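Poly(A) ribonuclease POP2 (Saccharomyces cerevisiae, PDB 1UOC) degrades RNA from the 3' end with a preference for poly(A), and is a probably catalytic subunit of the CCR4-NOT deadenylase complex. Local coordinates at residues N103-P108 and G135-E140; T157-H162 and L252-S257. One frame throughout, in Å; residues are numbered along the deposited sequence.

Two ways of tying a helix to a central sheet appear in this DEDD-type ribonuclease domain. Contact 1 (103-108 with 135-140) lies near the periphery and is only partly buried; it joins the exit of strand 99-103 to the start of helix 138-146 by two backbone hydrogen bonds, with an apolar side and a charged side. Contact 2 (157-162 with 252-257) is buried near the middle of the chain, where strand 157-160 meets helix 247-264 through apolar side chains and a methionine sulfur set against the strand backbone, with no hydrogen bond across. Their centres are 24 Å apart and they do not touch, although helix 138-146 and strand 157-160 follow one another in the chain.

Contact 1: N103-P108 and G135-E140; sequences NFEFDP and GIDVFE
Phe104 and Ile136 lie side by side, their side chains running the same way from backbones joined in a single beta bridge. Ile136 N donates to Asn103 O at 2.8 Å, almost straight (178° at the hydrogen) and onto an in-plane lone pair. The return bond, Glu105 N to Ile136 O, is equally short at 2.8 Å, but its donor is tilted from the carbonyl plane. Gly135 packs directly on the backbone here, its CA 3.6 Å from Phe104 C.

Phe104 CG lies beside the backbone N, anti to the carbonyl carbon (chi1 -62°), which lays the ring alongside Ile136 and brings its CE2 within 4.0 Å of Val138 CG2. Phe141, one turn into the same helix, meets this ring edge-to-face.

Glu105 takes the other side of the bridge. Its extended chain lies alongside Asp137, and OE1 ends 3.6 Å from Asp137 OD2, the carboxylate planes turned 76° apart. Asp137 is the N-cap of helix 138-146: with CG anti to its N, OD1 uses its anti lone pair to accept from Glu140 N at 3.0 Å.

The bridge thus sets the helix start against the strand exit. Two neighbouring carboxylates would probably disfavour one another's ionisation, a cost that the helix N-terminus could partly offset for Asp137 and that solvent probably moderates, Glu105 being exposed and Asp137 partly so.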
loop_
_atom_site.group_PDB
_atom_site.type_symbol
_atom_site.label_atom_id
_atom_site.label_comp_id
_atom_site.label_asym_id
_atom_site.label_seq_id
_atom_site.Cartn_x
_atom_site.Cartn_y
_atom_site.Cartn_z
ATOM N N ASN A 103 13.566 -1.543 -0.272
ATOM C CA ASN A 103 14.261 -0.760 -1.290
ATOM C C ASN A 103 14.749 -1.724 -2.376
ATOM O O ASN A 103 15.472 -2.676 -2.097
ATOM C CB ASN A 103 15.420 -0.010 -0.635
ATOM C CG ASN A 103 14.959 0.907 0.499
ATOM O OD1 ASN A 103 15.009 0.543 1.677
ATOM N ND2 ASN A 103 14.498 2.097 0.142
ATOM N N PHE A 104 14.334 -1.491 -3.617
ATOM C CA PHE A 104 14.698 -2.394 -4.701
ATOM C C PHE A 104 15.915 -1.988 -5.511
ATOM O O PHE A 104 16.304 -0.813 -5.540
ATOM C CB PHE A 104 13.505 -2.598 -5.634
ATOM C CG PHE A 104 12.322 -3.220 -4.964
ATOM C CD1 PHE A 104 11.318 -2.432 -4.415
ATOM C CD2 PHE A 104 12.220 -4.602 -4.853
ATOM C CE1 PHE A 104 10.220 -3.014 -3.761
ATOM C CE2 PHE A 104 11.132 -5.194 -4.201
ATOM C CZ PHE A 104 10.131 -4.396 -3.654
ATOM N N GLU A 105 16.507 -2.969 -6.179
ATOM C CA GLU A 105 17.686 -2.721 -6.992
ATOM C C GLU A 105 17.369 -1.717 -8.082
ATOM O O GLU A 105 16.271 -1.706 -8.632
ATOM C CB GLU A 105 18.208 -4.023 -7.610
ATOM C CG GLU A 105 17.386 -4.585 -8.754
ATOM C CD GLU A 105 17.783 -6.021 -9.090
ATOM O OE1 GLU A 105 17.390 -6.529 -10.161
ATOM O OE2 GLU A 105 18.485 -6.645 -8.268
ATOM N N PHE A 106 18.343 -0.868 -8.382
ATOM C CA PHE A 106 18.178 0.155 -9.391
ATOM C C PHE A 106 19.442 0.247 -10.242
ATOM O O PHE A 106 20.550 0.270 -9.713
ATOM C CB PHE A 106 17.894 1.490 -8.712
ATOM C CG PHE A 106 17.728 2.619 -9.665
ATOM C CD1 PHE A 106 16.649 2.652 -10.545
ATOM C CD2 PHE A 106 18.661 3.649 -9.698
ATOM C CE1 PHE A 106 16.500 3.694 -11.447
ATOM C CE2 PHE A 106 18.524 4.696 -10.597
ATOM C CZ PHE A 106 17.439 4.719 -11.476
ATOM N N ASP A 107 19.260 0.310 -11.556
ATOM C CA ASP A 107 20.374 0.374 -12.503
ATOM C C ASP A 107 20.749 1.817 -12.853
ATOM O O ASP A 107 20.017 2.502 -13.563
ATOM C CB ASP A 107 19.995 -0.391 -13.774
ATOM C CG ASP A 107 18.710 -1.195 -13.598
ATOM O OD1 ASP A 107 17.632 -0.570 -13.434
ATOM O OD2 ASP A 107 18.773 -2.448 -13.606
ATOM N N PRO A 108 21.905 2.285 -12.356
ATOM C CA PRO A 108 22.428 3.639 -12.577
ATOM C C PRO A 108 22.586 4.043 -14.043
ATOM O O PRO A 108 22.842 5.209 -14.340
ATOM C CB PRO A 108 23.772 3.610 -11.850
ATOM C CG PRO A 108 23.546 2.612 -10.765
ATOM C CD PRO A 108 22.819 1.518 -11.493
ATOM N N GLY A 135 20.153 -2.805 -3.181
ATOM C CA GLY A 135 18.747 -2.919 -3.521
ATOM C C GLY A 135 18.333 -4.363 -3.667
ATOM O O GLY A 135 19.090 -5.181 -4.169
ATOM N N ILE A 136 17.122 -4.680 -3.237
ATOM C CA ILE A 136 16.668 -6.052 -3.317
ATOM C C ILE A 136 16.127 -6.397 -4.698
ATOM O O ILE A 136 15.657 -5.516 -5.446
ATOM C CB ILE A 136 15.587 -6.356 -2.256
ATOM C CG1 ILE A 136 14.220 -6.022 -2.801
ATOM C CG2 ILE A 136 15.832 -5.548 -0.989
ATOM C CD1 ILE A 136 13.260 -7.125 -2.557
ATOM N N ASP A 137 16.196 -7.684 -5.032
ATOM C CA ASP A 137 15.714 -8.171 -6.319
ATOM C C ASP A 137 14.203 -8.389 -6.251
ATOM O O ASP A 137 13.709 -9.127 -5.391
ATOM C CB ASP A 137 16.456 -9.465 -6.682
ATOM C CG ASP A 137 15.911 -10.119 -7.927
ATOM O OD1 ASP A 137 14.961 -10.923 -7.805
ATOM O OD2 ASP A 137 16.426 -9.822 -9.027
ATOM N N VAL A 138 13.470 -7.761 -7.167
ATOM C CA VAL A 138 12.016 -7.860 -7.153
ATOM C C VAL A 138 11.423 -9.262 -7.250
ATOM O O VAL A 138 10.392 -9.520 -6.642
ATOM C CB VAL A 138 11.361 -6.937 -8.231
ATOM C CG1 VAL A 138 11.333 -7.614 -9.585
ATOM C CG2 VAL A 138 9.953 -6.571 -7.797
ATOM N N PHE A 139 12.039 -10.177 -7.992
ATOM C CA PHE A 139 11.480 -11.529 -8.062
ATOM C C PHE A 139 11.612 -12.236 -6.706
ATOM O O PHE A 139 10.692 -12.920 -6.256
ATOM C CB PHE A 139 12.180 -12.379 -9.128
ATOM C CG PHE A 139 11.698 -13.808 -9.155
ATOM C CD1 PHE A 139 10.436 -14.118 -9.654
ATOM C CD2 PHE A 139 12.471 -14.836 -8.609
ATOM C CE1 PHE A 139 9.946 -15.430 -9.609
ATOM C CE2 PHE A 139 11.984 -16.156 -8.558
ATOM C CZ PHE A 139 10.725 -16.447 -9.056
ATOM N N GLU A 140 12.767 -12.072 -6.069
ATOM C CA GLU A 140 13.035 -12.682 -4.772
ATOM C C GLU A 140 12.027 -12.174 -3.757
ATOM O O GLU A 140 11.532 -12.933 -2.923
ATOM C CB GLU A 140 14.451 -12.326 -4.316
ATOM C CG GLU A 140 15.233 -13.488 -3.742
ATOM C CD GLU A 140 16.693 -13.141 -3.475
ATOM O OE1 GLU A 140 17.401 -12.755 -4.434
ATOM O OE2 GLU A 140 17.132 -13.258 -2.308
#

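Contact 2: T157-H162 and L252-S257; sequences TWITYH and LLMLLS
Met254 sets out with CG anti to its backbone N (chi1 -158°), continues straight through chi2 and bends only at chi3 (-61°), a shape that carries its sulfur to the backbone where strand 157-160 ends. SD rests 3.7 Å from Thr160 C and 3.8 Å from Tyr161 N, and lies equally near Ile159 O at 3.8 Å, while the terminal CE reaches Tyr161 CB at 3.9 Å.

Ile159 spreads its two branches between neighbouring helix residues. CG2 approaches Met254 CG at 4.2 Å, the two side chains running antiparallel alongside one another. CG1 touches Leu255 CD1, also at 4.2 Å; here the side chains lie nearly perpendicular. Tyr161 meets the methionine through CB, while its OH is hydrogen-bonded to Tyr227 O and its side chain also packs against helices 200-207 and 229-235.

Helix 247-264 thereby packs across the sheet, its local axis 8.6 Å from that of the strand at 115°. The Thr160 side chain leaves on the side away from the helix and lies about 4 Å from that of Asp166, and Met254 lies close to Ser44; both neighbours are predicted ligands of the catalytic divalent metal. The chemistry implies a buried apolar interface, with no hydrogen bond across it and probably held mainly by dispersion, beside the predicted metal site.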
loop_
_atom_site.group_PDB
_atom_site.type_symbol
_atom_site.label_atom_id
_atom_site.label_comp_id
_atom_site.label_asym_id
_atom_site.label_seq_id
_atom_site.Cartn_x
_atom_site.Cartn_y
_atom_site.Cartn_z
ATOM N N THR A 157 -6.603 -8.763 5.951
ATOM C CA THR A 157 -7.265 -7.632 5.313
ATOM C C THR A 157 -6.231 -6.673 4.727
ATOM O O THR A 157 -5.404 -6.123 5.451
ATOM C CB THR A 157 -8.123 -6.873 6.346
ATOM O OG1 THR A 157 -9.112 -7.758 6.883
ATOM C CG2 THR A 157 -8.805 -5.675 5.717
ATOM N N TRP A 158 -6.266 -6.473 3.415
ATOM C CA TRP A 158 -5.322 -5.551 2.784
ATOM C C TRP A 158 -5.915 -4.160 2.702
ATOM O O TRP A 158 -7.099 -3.998 2.426
ATOM C CB TRP A 158 -4.938 -6.019 1.379
ATOM C CG TRP A 158 -3.913 -7.124 1.354
ATOM C CD1 TRP A 158 -4.141 -8.466 1.455
ATOM C CD2 TRP A 158 -2.503 -6.971 1.182
ATOM N NE1 TRP A 158 -2.959 -9.161 1.350
ATOM C CE2 TRP A 158 -1.936 -8.266 1.183
ATOM C CE3 TRP A 158 -1.659 -5.862 1.027
ATOM C CZ2 TRP A 158 -0.559 -8.485 1.038
ATOM C CZ3 TRP A 158 -0.277 -6.077 0.883
ATOM C CH2 TRP A 158 0.255 -7.379 0.890
ATOM N N ILE A 159 -5.081 -3.158 2.947
ATOM C CA ILE A 159 -5.487 -1.751 2.922
ATOM C C ILE A 159 -4.664 -1.045 1.856
ATOM O O ILE A 159 -3.437 -1.162 1.838
ATOM C CB ILE A 159 -5.223 -1.068 4.285
ATOM C CG1 ILE A 159 -5.936 -1.838 5.397
ATOM C CG2 ILE A 159 -5.688 0.394 4.247
ATOM C CD1 ILE A 159 -7.451 -1.872 5.250
ATOM N N THR A 160 -5.335 -0.311 0.977
ATOM C CA THR A 160 -4.665 0.385 -0.105
ATOM C C THR A 160 -5.248 1.771 -0.286
ATOM O O THR A 160 -6.293 2.096 0.279
ATOM C CB THR A 160 -4.833 -0.399 -1.415
ATOM O OG1 THR A 160 -4.109 0.259 -2.460
ATOM C CG2 THR A 160 -6.319 -0.478 -1.791
ATOM N N TYR A 161 -4.563 2.588 -1.076
ATOM C CA TYR A 161 -5.010 3.946 -1.372
ATOM C C TYR A 161 -4.755 4.058 -2.863
ATOM O O TYR A 161 -3.619 3.917 -3.302
ATOM C CB TYR A 161 -4.166 4.978 -0.618
ATOM C CG TYR A 161 -4.962 6.186 -0.180
ATOM C CD1 TYR A 161 -5.734 6.144 0.981
ATOM C CD2 TYR A 161 -5.009 7.344 -0.966
ATOM C CE1 TYR A 161 -6.542 7.220 1.351
ATOM C CE2 TYR A 161 -5.809 8.419 -0.613
ATOM C CZ TYR A 161 -6.578 8.352 0.545
ATOM O OH TYR A 161 -7.404 9.401 0.890
ATOM N N HIS A 162 -5.799 4.304 -3.645
ATOM C CA HIS A 162 -5.637 4.359 -5.096
ATOM C C HIS A 162 -5.017 3.013 -5.475
ATOM O O HIS A 162 -3.910 2.948 -6.012
ATOM C CB HIS A 162 -4.704 5.501 -5.499
ATOM C CG HIS A 162 -5.355 6.850 -5.488
ATOM N ND1 HIS A 162 -4.632 8.024 -5.511
ATOM C CD2 HIS A 162 -6.661 7.211 -5.493
ATOM C CE1 HIS A 162 -5.465 9.051 -5.530
ATOM N NE2 HIS A 162 -6.702 8.585 -5.520
ATOM N N LEU A 252 2.395 3.299 6.529
ATOM C CA LEU A 252 2.098 3.487 7.938
ATOM C C LEU A 252 0.935 4.473 8.159
ATOM O O LEU A 252 0.017 4.200 8.933
ATOM C CB LEU A 252 3.355 3.974 8.675
ATOM C CG LEU A 252 3.148 4.462 10.116
ATOM C CD1 LEU A 252 2.481 3.379 10.971
ATOM C CD2 LEU A 252 4.501 4.867 10.694
ATOM N N LEU A 253 0.975 5.611 7.474
ATOM C CA LEU A 253 -0.063 6.633 7.614
ATOM C C LEU A 253 -1.410 6.083 7.180
ATOM O O LEU A 253 -2.445 6.353 7.794
ATOM C CB LEU A 253 0.288 7.872 6.762
ATOM C CG LEU A 253 -0.584 9.125 6.952
ATOM C CD1 LEU A 253 -0.601 9.521 8.422
ATOM C CD2 LEU A 253 -0.046 10.283 6.102
ATOM N N MET A 254 -1.371 5.318 6.099
ATOM C CA MET A 254 -2.537 4.682 5.504
ATOM C C MET A 254 -3.231 3.784 6.519
ATOM O O MET A 254 -4.426 3.920 6.772
ATOM C CB MET A 254 -2.062 3.847 4.316
ATOM C CG MET A 254 -3.090 3.520 3.266
ATOM S SD MET A 254 -2.343 2.523 1.954
ATOM C CE MET A 254 -1.098 3.666 1.370
ATOM N N LEU A 255 -2.476 2.857 7.103
ATOM C CA LEU A 255 -3.022 1.919 8.090
ATOM C C LEU A 255 -3.556 2.611 9.361
ATOM O O LEU A 255 -4.601 2.238 9.896
ATOM C CB LEU A 255 -1.942 0.904 8.474
ATOM C CG LEU A 255 -2.365 -0.241 9.381
ATOM C CD1 LEU A 255 -3.420 -1.085 8.652
ATOM C CD2 LEU A 255 -1.154 -1.086 9.762
ATOM N N LEU A 256 -2.815 3.602 9.848
ATOM C CA LEU A 256 -3.205 4.357 11.042
ATOM C C LEU A 256 -4.542 5.028 10.769
ATOM O O LEU A 256 -5.459 5.000 11.588
ATOM C CB LEU A 256 -2.151 5.433 11.332
ATOM C CG LEU A 256 -1.227 5.385 12.548
ATOM C CD1 LEU A 256 -1.124 3.980 13.108
ATOM C CD2 LEU A 256 0.139 5.942 12.127
ATOM N N SER A 257 -4.635 5.638 9.593
ATOM C CA SER A 257 -5.842 6.327 9.185
ATOM C C SER A 257 -7.007 5.362 9.022
ATOM O O SER A 257 -8.109 5.640 9.480
ATOM C CB SER A 257 -5.598 7.099 7.881
ATOM O OG SER A 257 -4.660 8.144 8.090
#